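DNA polymerase III, gamma subunit-related protein (Thermotoga maritima, PDB 2GNO) probably binds DNA and is related to the gamma and delta subunits of bacterial DNA polymerase III, though its exact role is not established. Local coordinates at residues K48-D56 / I67-N75; R83-M94 / Y112-R121. All blocks are in the same frame, centred on the assembly; numbering follows the deposited sequence.

Contact 1: residues K48-D56 / I67-N75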
loop_
_atom_site.group_PDB
_atom_site.type_symbol
_atom_site.label_atom_id
_atom_site.label_comp_id
_atom_site.label_asym_id
_atom_site.label_seq_id
_atom_site.Cartn_x
_atom_site.Cartn_y
_atom_site.Cartn_z
ATOM N N LYS A 48 22.091 -5.743 6.428
ATOM C CA LYS A 48 22.199 -5.569 7.865
ATOM C C LYS A 48 21.602 -4.158 8.097
ATOM O O LYS A 48 21.638 -3.320 7.185
ATOM C CB LYS A 48 23.653 -5.661 8.324
ATOM C CG LYS A 48 23.803 -5.817 9.812
ATOM C CD LYS A 48 25.266 -5.895 10.267
ATOM N N ALA A 49 21.075 -3.885 9.298
ATOM C CA ALA A 49 20.452 -2.571 9.604
ATOM C C ALA A 49 21.413 -1.397 9.560
ATOM O O ALA A 49 21.001 -0.255 9.386
ATOM C CB ALA A 49 19.741 -2.609 10.940
ATOM N N SER A 50 22.694 -1.668 9.763
ATOM C CA SER A 50 23.718 -0.642 9.683
ATOM C C SER A 50 23.950 -0.160 8.242
ATOM O O SER A 50 24.471 0.934 8.052
ATOM C CB SER A 50 25.031 -1.233 10.178
ATOM O OG SER A 50 25.361 -2.356 9.391
ATOM N N ASP A 51 23.596 -0.994 7.250
ATOM C CA ASP A 51 23.769 -0.692 5.807
ATOM C C ASP A 51 22.539 -0.189 5.010
ATOM O O ASP A 51 22.723 0.399 3.956
ATOM C CB ASP A 51 24.350 -1.921 5.107
ATOM C CG ASP A 51 25.749 -2.283 5.602
ATOM O OD1 ASP A 51 26.244 -1.618 6.515
ATOM O OD2 ASP A 51 26.370 -3.229 5.074
ATOM N N VAL A 52 21.327 -0.438 5.491
ATOM C CA VAL A 52 20.083 0.008 4.847
ATOM C C VAL A 52 19.093 0.587 5.866
ATOM O O VAL A 52 18.739 -0.083 6.847
ATOM C CB VAL A 52 19.331 -1.144 4.110
ATOM C CG1 VAL A 52 18.090 -0.611 3.370
ATOM C CG2 VAL A 52 20.246 -1.886 3.164
ATOM N N LEU A 53 18.607 1.801 5.603
ATOM C CA LEU A 53 17.644 2.476 6.474
ATOM C C LEU A 53 16.340 2.668 5.712
ATOM O O LEU A 53 16.348 3.170 4.596
ATOM C CB LEU A 53 18.161 3.850 6.908
ATOM C CG LEU A 53 17.168 4.757 7.668
ATOM C CD1 LEU A 53 16.756 4.142 8.981
ATOM C CD2 LEU A 53 17.754 6.124 7.864
ATOM N N GLU A 54 15.232 2.297 6.340
ATOM C CA GLU A 54 13.913 2.450 5.760
ATOM C C GLU A 54 13.181 3.556 6.503
ATOM O O GLU A 54 13.116 3.537 7.731
ATOM C CB GLU A 54 13.153 1.141 5.862
ATOM C CG GLU A 54 11.851 1.075 5.083
ATOM C CD GLU A 54 11.151 -0.275 5.236
ATOM O OE1 GLU A 54 11.677 -1.151 5.942
ATOM O OE2 GLU A 54 10.069 -0.461 4.651
ATOM N N ILE A 55 12.664 4.529 5.759
ATOM C CA ILE A 55 11.894 5.639 6.311
ATOM C C ILE A 55 10.472 5.449 5.823
ATOM O O ILE A 55 10.226 5.454 4.618
ATOM C CB ILE A 55 12.465 7.007 5.904
ATOM C CG1 ILE A 55 13.828 7.246 6.583
ATOM C CG2 ILE A 55 11.523 8.143 6.276
ATOM C CD1 ILE A 55 13.794 7.456 8.129
ATOM N N ASP A 56 9.549 5.264 6.762
ATOM C CA ASP A 56 8.133 5.053 6.437
ATOM C C ASP A 56 7.268 5.360 7.689
ATOM O O ASP A 56 6.821 4.447 8.368
ATOM C CB ASP A 56 7.962 3.593 6.012
ATOM C CG ASP A 56 6.589 3.277 5.436
ATOM O OD1 ASP A 56 5.868 4.165 4.967
ATOM O OD2 ASP A 56 6.245 2.092 5.416
ATOM N N ILE A 67 14.390 13.548 8.076
ATOM C CA ILE A 67 15.523 13.899 7.214
ATOM C C ILE A 67 16.816 13.990 8.046
ATOM O O ILE A 67 17.880 13.619 7.569
ATOM C CB ILE A 67 15.264 15.175 6.398
ATOM C CG1 ILE A 67 13.976 15.026 5.550
ATOM C CG2 ILE A 67 16.457 15.518 5.497
ATOM C CD1 ILE A 67 13.874 13.807 4.661
ATOM N N ARG A 68 16.730 14.464 9.279
ATOM C CA ARG A 68 17.922 14.503 10.122
ATOM C C ARG A 68 18.410 13.081 10.362
ATOM O O ARG A 68 19.598 12.843 10.275
ATOM C CB ARG A 68 17.683 15.217 11.439
ATOM C CG ARG A 68 17.460 16.690 11.278
ATOM C CD ARG A 68 17.430 17.377 12.611
ATOM N NE ARG A 68 17.001 18.770 12.465
ATOM C CZ ARG A 68 15.767 19.253 12.671
ATOM N NH1 ARG A 68 14.745 18.483 13.086
ATOM N NH2 ARG A 68 15.557 20.555 12.488
ATOM N N THR A 69 17.482 12.154 10.619
ATOM C CA THR A 69 17.808 10.746 10.832
ATOM C C THR A 69 18.579 10.190 9.664
ATOM O O THR A 69 19.605 9.562 9.857
ATOM C CB THR A 69 16.569 9.877 11.060
ATOM O OG1 THR A 69 15.836 10.406 12.174
ATOM C CG2 THR A 69 16.983 8.424 11.390
ATOM N N ILE A 70 18.082 10.453 8.462
ATOM C CA ILE A 70 18.709 10.009 7.234
ATOM C C ILE A 70 20.127 10.593 7.100
ATOM O O ILE A 70 21.075 9.863 6.769
ATOM C CB ILE A 70 17.881 10.443 6.000
ATOM C CG1 ILE A 70 16.493 9.751 5.963
ATOM C CG2 ILE A 70 18.645 10.104 4.715
ATOM C CD1 ILE A 70 15.498 10.339 4.956
ATOM N N LYS A 71 20.258 11.903 7.303
ATOM C CA LYS A 71 21.574 12.559 7.182
ATOM C C LYS A 71 22.621 11.998 8.162
ATOM O O LYS A 71 23.780 11.853 7.789
ATOM C CB LYS A 71 21.453 14.089 7.281
ATOM C CG LYS A 71 20.726 14.725 6.082
ATOM C CD LYS A 71 20.746 16.271 6.066
ATOM C CE LYS A 71 20.085 16.924 7.276
ATOM N NZ LYS A 71 20.057 18.431 7.160
ATOM N N ASP A 72 22.214 11.667 9.388
ATOM C CA ASP A 72 23.139 11.086 10.385
ATOM C C ASP A 72 23.580 9.694 9.923
ATOM O O ASP A 72 24.763 9.364 9.993
ATOM C CB ASP A 72 22.491 10.976 11.765
ATOM C CG ASP A 72 23.509 10.608 12.872
ATOM N N PHE A 73 22.617 8.911 9.417
ATOM C CA PHE A 73 22.854 7.561 8.917
ATOM C C PHE A 73 23.821 7.589 7.728
ATOM O O PHE A 73 24.751 6.778 7.678
ATOM C CB PHE A 73 21.512 6.905 8.541
ATOM C CG PHE A 73 21.627 5.511 7.962
ATOM C CD1 PHE A 73 21.763 4.398 8.798
ATOM C CD2 PHE A 73 21.533 5.308 6.599
ATOM C CE1 PHE A 73 21.845 3.119 8.268
ATOM C CE2 PHE A 73 21.618 4.042 6.068
ATOM C CZ PHE A 73 21.784 2.946 6.906
ATOM N N LEU A 74 23.616 8.513 6.787
ATOM C CA LEU A 74 24.503 8.619 5.621
ATOM C C LEU A 74 25.940 9.100 5.921
ATOM O O LEU A 74 26.816 8.906 5.089
ATOM C CB LEU A 74 23.899 9.497 4.525
ATOM C CG LEU A 74 22.666 9.001 3.792
ATOM C CD1 LEU A 74 22.165 10.102 2.865
ATOM C CD2 LEU A 74 22.950 7.715 3.034
ATOM N N ASN A 75 26.194 9.707 7.079
ATOM C CA ASN A 75 27.563 10.165 7.410
ATOM C C ASN A 75 28.625 9.086 7.713
ATOM O O ASN A 75 29.816 9.424 7.774
ATOM C CB ASN A 75 27.547 11.238 8.520
ATOM C CG ASN A 75 26.958 12.556 8.055
ATOM O OD1 ASN A 75 26.945 12.868 6.856
ATOM N ND2 ASN A 75 26.489 13.360 9.009
#
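Leu53 and Phe73 form the centre of this contact, a CH-pi pair in which Leu53 CB sits 3.6 Å from the centroid of the Phe73 ring, 12° off its normal. With CG anti to the backbone N (chi1 178°), Phe73 sends its ring from the helix to the strand, and the two side chains overlap while running opposite ways, bringing Leu53 CD2 to 3.9 Å from Phe73 CB. The same methyl reaches the helix backbone, 4.0 Å from Ile70 CA. Beyond it aliphatic packing takes over: Ile55 CG1 meets Ile70 CG1 at 3.7 Å, the two chains crossing at a slant.

A second kind of contact sets ring against backbone. In the turn that leads into the strand, Val52 N and the carbonyl carbon of Asp51 lie at the ring edge, and Phe73 CE1 comes within 3.4 Å of Ser50 O. Asp51 turns away to accept from the backbone N of Tyr81. A leucine in place of Phe73 would probably leave Leu53 CB without its flat partner and open a gap beside the Ser50 carbonyl.

Strand 52-55 and helix 64-74 begin a beta-alpha-beta unit, and their segments run antiparallel at 175°. Since the side chains meeting here are apolar, shape and dispersion carry the contact between these two segments, while Lys84 on the next strand adds a cation-pi contact with Phe73 and bonds through NZ to Phe73 O.

Contact 2: residues R83-M94 / Y112-R121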
loop_
_atom_site.group_PDB
_atom_site.type_symbol
_atom_site.label_atom_id
_atom_site.label_comp_id
_atom_site.label_asym_id
_atom_site.label_seq_id
_atom_site.Cartn_x
_atom_site.Cartn_y
_atom_site.Cartn_z
ATOM N N ARG A 83 27.983 -0.255 -0.799
ATOM C CA ARG A 83 27.208 0.965 -0.646
ATOM C C ARG A 83 26.201 0.918 0.518
ATOM O O ARG A 83 25.786 -0.149 0.966
ATOM C CB ARG A 83 26.468 1.273 -1.952
ATOM C CG ARG A 83 27.418 1.621 -3.087
ATOM C CD ARG A 83 26.732 1.870 -4.420
ATOM N NE ARG A 83 27.703 2.337 -5.413
ATOM C CZ ARG A 83 28.535 1.557 -6.116
ATOM N NH1 ARG A 83 28.554 0.233 -5.982
ATOM N NH2 ARG A 83 29.381 2.132 -6.975
ATOM N N LYS A 84 25.840 2.099 1.012
ATOM C CA LYS A 84 24.842 2.283 2.076
ATOM C C LYS A 84 23.557 2.734 1.354
ATOM O O LYS A 84 23.617 3.549 0.437
ATOM C CB LYS A 84 25.331 3.305 3.087
ATOM C CG LYS A 84 24.298 3.730 4.062
ATOM C CD LYS A 84 24.872 4.493 5.245
ATOM C CE LYS A 84 25.506 3.586 6.249
ATOM N NZ LYS A 84 25.802 4.293 7.521
ATOM N N TYR A 85 22.409 2.235 1.792
ATOM C CA TYR A 85 21.135 2.521 1.144
ATOM C C TYR A 85 20.103 3.146 2.064
ATOM O O TYR A 85 20.019 2.772 3.208
ATOM C CB TYR A 85 20.537 1.220 0.607
ATOM C CG TYR A 85 21.401 0.540 -0.426
ATOM C CD1 TYR A 85 22.506 -0.222 -0.045
ATOM C CD2 TYR A 85 21.086 0.603 -1.776
ATOM C CE1 TYR A 85 23.311 -0.828 -0.974
ATOM C CE2 TYR A 85 21.902 0.005 -2.731
ATOM C CZ TYR A 85 23.019 -0.710 -2.311
ATOM O OH TYR A 85 23.834 -1.364 -3.189
ATOM N N VAL A 86 19.350 4.119 1.559
ATOM C CA VAL A 86 18.268 4.731 2.315
ATOM C C VAL A 86 17.012 4.579 1.469
ATOM O O VAL A 86 17.006 4.996 0.325
ATOM C CB VAL A 86 18.494 6.233 2.625
ATOM C CG1 VAL A 86 17.252 6.841 3.275
ATOM C CG2 VAL A 86 19.691 6.418 3.508
ATOM N N ILE A 87 15.954 3.993 2.041
ATOM C CA ILE A 87 14.689 3.802 1.352
ATOM C C ILE A 87 13.647 4.727 1.974
ATOM O O ILE A 87 13.443 4.693 3.182
ATOM C CB ILE A 87 14.244 2.353 1.424
ATOM C CG1 ILE A 87 15.315 1.450 0.784
ATOM C CG2 ILE A 87 12.918 2.175 0.707
ATOM C CD1 ILE A 87 15.218 0.038 1.199
ATOM N N VAL A 88 13.032 5.583 1.163
ATOM C CA VAL A 88 11.998 6.515 1.663
ATOM C C VAL A 88 10.740 6.159 0.890
ATOM O O VAL A 88 10.646 6.453 -0.295
ATOM C CB VAL A 88 12.353 7.969 1.407
ATOM C CG1 VAL A 88 11.282 8.908 2.026
ATOM C CG2 VAL A 88 13.751 8.272 1.954
ATOM N N HIS A 89 9.782 5.532 1.563
ATOM C CA HIS A 89 8.545 5.108 0.896
ATOM C C HIS A 89 7.536 6.226 0.756
ATOM O O HIS A 89 7.353 6.991 1.702
ATOM C CB HIS A 89 7.874 3.981 1.665
ATOM C CG HIS A 89 8.676 2.710 1.719
ATOM N ND1 HIS A 89 9.060 2.035 0.586
ATOM C CD2 HIS A 89 9.023 1.917 2.755
ATOM C CE1 HIS A 89 9.696 0.932 0.922
ATOM N NE2 HIS A 89 9.671 0.825 2.235
ATOM N N ASP A 90 6.884 6.338 -0.400
ATOM C CA ASP A 90 5.862 7.382 -0.618
ATOM C C ASP A 90 6.375 8.777 -0.229
ATOM O O ASP A 90 5.754 9.497 0.562
ATOM C CB ASP A 90 4.579 6.956 0.107
ATOM C CG ASP A 90 3.929 5.734 -0.539
ATOM O OD1 ASP A 90 3.794 5.713 -1.784
ATOM O OD2 ASP A 90 3.492 4.821 0.183
ATOM N N CYS A 91 7.473 9.166 -0.884
ATOM C CA CYS A 91 8.201 10.411 -0.613
ATOM C C CYS A 91 7.518 11.759 -0.858
ATOM O O CYS A 91 8.038 12.799 -0.403
ATOM C CB CYS A 91 9.560 10.392 -1.301
ATOM S SG CYS A 91 9.343 10.364 -3.040
ATOM N N GLU A 92 6.369 11.754 -1.542
ATOM C CA GLU A 92 5.577 12.979 -1.757
ATOM C C GLU A 92 5.063 13.511 -0.418
ATOM O O GLU A 92 4.659 14.681 -0.320
ATOM C CB GLU A 92 4.393 12.775 -2.717
ATOM C CG GLU A 92 3.193 11.884 -2.263
ATOM C CD GLU A 92 3.443 10.395 -2.190
ATOM O OE1 GLU A 92 4.569 9.929 -2.488
ATOM O OE2 GLU A 92 2.479 9.680 -1.838
ATOM N N ARG A 93 5.038 12.634 0.591
ATOM C CA ARG A 93 4.661 12.989 1.946
ATOM C C ARG A 93 5.654 13.958 2.620
ATOM O O ARG A 93 5.358 14.462 3.711
ATOM C CB ARG A 93 4.495 11.738 2.802
ATOM C CG ARG A 93 3.311 10.845 2.420
ATOM C CD ARG A 93 3.197 9.695 3.418
ATOM N NE ARG A 93 4.374 8.820 3.342
ATOM C CZ ARG A 93 4.689 7.849 4.200
ATOM N NH1 ARG A 93 3.957 7.567 5.256
ATOM N NH2 ARG A 93 5.778 7.134 3.987
HETATM N N MSE A 94 6.833 14.188 2.025
HETATM C CA MSE A 94 7.783 15.116 2.584
HETATM C C MSE A 94 7.210 16.517 2.709
HETATM O O MSE A 94 6.499 16.980 1.826
HETATM C CB MSE A 94 9.073 15.198 1.767
HETATM C CG MSE A 94 9.974 13.982 1.880
HETATM SE SE MSE A 94 11.578 14.259 0.849
HETATM C CE MSE A 94 12.351 12.501 1.054
ATOM N N TYR A 112 29.599 6.564 -1.419
ATOM C CA TYR A 112 29.127 5.238 -1.034
ATOM C C TYR A 112 27.596 5.150 -0.792
ATOM O O TYR A 112 27.128 4.098 -0.418
ATOM C CB TYR A 112 29.887 4.754 0.233
ATOM C CG TYR A 112 29.772 5.703 1.426
ATOM C CD1 TYR A 112 28.604 5.766 2.205
ATOM C CD2 TYR A 112 30.836 6.535 1.778
ATOM C CE1 TYR A 112 28.501 6.648 3.281
ATOM C CE2 TYR A 112 30.742 7.403 2.847
ATOM C CZ TYR A 112 29.576 7.456 3.596
ATOM O OH TYR A 112 29.501 8.329 4.658
ATOM N N ALA A 113 26.830 6.218 -1.026
ATOM C CA ALA A 113 25.384 6.224 -0.779
ATOM C C ALA A 113 24.432 6.050 -1.975
ATOM O O ALA A 113 24.673 6.525 -3.070
ATOM C CB ALA A 113 25.015 7.502 -0.067
ATOM N N VAL A 114 23.328 5.370 -1.729
ATOM C CA VAL A 114 22.276 5.190 -2.726
ATOM C C VAL A 114 21.010 5.578 -1.994
ATOM O O VAL A 114 20.689 4.962 -0.993
ATOM C CB VAL A 114 22.164 3.766 -3.230
ATOM C CG1 VAL A 114 21.014 3.659 -4.252
ATOM C CG2 VAL A 114 23.488 3.320 -3.838
ATOM N N ILE A 115 20.319 6.615 -2.454
ATOM C CA ILE A 115 19.075 7.034 -1.820
ATOM C C ILE A 115 17.989 6.559 -2.761
ATOM O O ILE A 115 18.019 6.896 -3.954
ATOM C CB ILE A 115 18.993 8.546 -1.583
ATOM C CG1 ILE A 115 20.176 9.010 -0.707
ATOM C CG2 ILE A 115 17.647 8.876 -0.937
ATOM C CD1 ILE A 115 20.248 10.541 -0.494
ATOM N N VAL A 116 17.067 5.742 -2.239
ATOM C CA VAL A 116 15.980 5.173 -3.028
ATOM C C VAL A 116 14.649 5.703 -2.508
ATOM O O VAL A 116 14.121 5.235 -1.521
ATOM C CB VAL A 116 15.968 3.626 -2.934
ATOM C CG1 VAL A 116 14.989 3.040 -3.997
ATOM C CG2 VAL A 116 17.374 3.084 -3.170
ATOM N N LEU A 117 14.119 6.703 -3.192
ATOM C CA LEU A 117 12.852 7.278 -2.863
ATOM C C LEU A 117 11.835 6.551 -3.728
ATOM O O LEU A 117 12.194 6.005 -4.779
ATOM C CB LEU A 117 12.833 8.753 -3.266
ATOM C CG LEU A 117 13.910 9.704 -2.744
ATOM C CD1 LEU A 117 13.627 11.120 -3.215
ATOM C CD2 LEU A 117 13.953 9.692 -1.290
ATOM N N ASN A 118 10.587 6.490 -3.286
ATOM C CA ASN A 118 9.532 5.900 -4.118
ATOM C C ASN A 118 8.219 6.651 -3.950
ATOM O O ASN A 118 7.925 7.231 -2.894
ATOM C CB ASN A 118 9.396 4.367 -3.990
ATOM C CG ASN A 118 8.963 3.913 -2.618
ATOM O OD1 ASN A 118 7.848 4.155 -2.210
ATOM N ND2 ASN A 118 9.824 3.156 -1.938
ATOM N N THR A 119 7.448 6.654 -5.024
ATOM C CA THR A 119 6.166 7.353 -5.067
ATOM C C THR A 119 5.421 6.901 -6.302
ATOM O O THR A 119 5.994 6.302 -7.206
ATOM C CB THR A 119 6.340 8.896 -5.177
ATOM O OG1 THR A 119 5.076 9.553 -5.044
ATOM C CG2 THR A 119 6.974 9.314 -6.528
ATOM N N ARG A 120 4.140 7.200 -6.330
ATOM C CA ARG A 120 3.270 6.870 -7.462
ATOM C C ARG A 120 2.794 8.160 -8.165
ATOM O O ARG A 120 2.059 8.092 -9.142
ATOM C CB ARG A 120 2.054 6.139 -6.896
ATOM C CG ARG A 120 2.366 4.857 -6.070
ATOM C CD ARG A 120 1.128 4.398 -5.347
ATOM N NE ARG A 120 0.024 4.205 -6.296
ATOM C CZ ARG A 120 -1.278 4.134 -5.985
ATOM N NH1 ARG A 120 -1.717 4.271 -4.727
ATOM N NH2 ARG A 120 -2.168 3.960 -6.963
ATOM N N ARG A 121 3.297 9.312 -7.694
ATOM C CA ARG A 121 2.890 10.628 -8.113
ATOM C C ARG A 121 4.109 11.534 -8.423
ATOM O O ARG A 121 4.413 12.432 -7.649
ATOM C CB ARG A 121 2.092 11.176 -6.906
ATOM C CG ARG A 121 1.212 10.098 -6.203
ATOM C CD ARG A 121 0.389 10.565 -5.031
ATOM N NE ARG A 121 -0.281 9.421 -4.391
ATOM C CZ ARG A 121 -1.047 9.478 -3.297
ATOM N NH1 ARG A 121 -1.269 10.632 -2.657
ATOM N NH2 ARG A 121 -1.597 8.359 -2.822
HETATM O O HOH W 1 26.950 5.129 -4.511
HETATM O O HOH W 2 3.195 7.739 -3.999
HETATM O O HOH W 3 5.390 4.112 -3.588
#
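Val86 and Val116 lie at the centre of a parallel strand pairing, where Val116 N donates to Val86 O at 2.7 Å. The ladder runs from the Lys84 N to Tyr112 O bond to that of Asn118 N with Val88 O: Lys84, Val86 and Val88 each use both N and O, straddling Ala113, Ile115 and Leu117, while Tyr85 and Ile87 bond to strand 52-55. Packing is dense on both faces. On one, the Tyr85 ring lies beside Val114, with CD2 3.6 Å from Val114 CB, while its hydroxyl goes to Glu43; on the other, Leu117 CD2 rests 3.5 Å from Val88 CG2, and CE of selenomethionine Met94, its chain set nearly perpendicular, comes to 4.0 Å from Leu117 CD2.

These are the second and third strands across the five-stranded parallel sheet of a P-loop NTPase-like domain, with helix 30-43 over the Tyr85 face and helix 64-74 over the Val86 face.

Past the last bridge one main-chain bond remains, Cys91 N to Asn118 O, and side chains take over the rest. With CG between its backbone N and carbonyl carbon (chi1 65°), Asn118 folds back to the opposing chain: ND2 donates straight to His89 ND1 (2.9 Å) in its own amide plane, and OD1 receives Asp90 N from above the carbonyl plane. His89 NE2 is held by Glu54. Here water enters, one molecule linking Asp90 OD1 to Asn118 OD1. Farther out, Thr119 OG1 donates to Glu92 OE1 at 2.6 Å, and Glu92 OE2 hangs over one face of the exposed Arg121 guanidinium, a long salt bridge, 3.8 Å from Arg121 NE.

Overall arrangement
Followed from the N terminus, the chain shows how a parallel sheet is built one crossover at a time. Contact 1 closes first, as helix 64-74 returns along strand 52-55 after an eight-residue connection. The chain then enters strand 84-88, and contact 2 closes when strand 113-119 pairs with it, after a largely helical excursion. The two loops therefore follow in series, neither nested nor crossed. They meet at strand 84-88, whose other edge is bonded to strand 52-55, with a probable hydrogen bond from Ile55 N to Ile87 O; Lys84 also reaches across to helix 64-74. Together they tie an outermost strand and its helix to the sheet's interior.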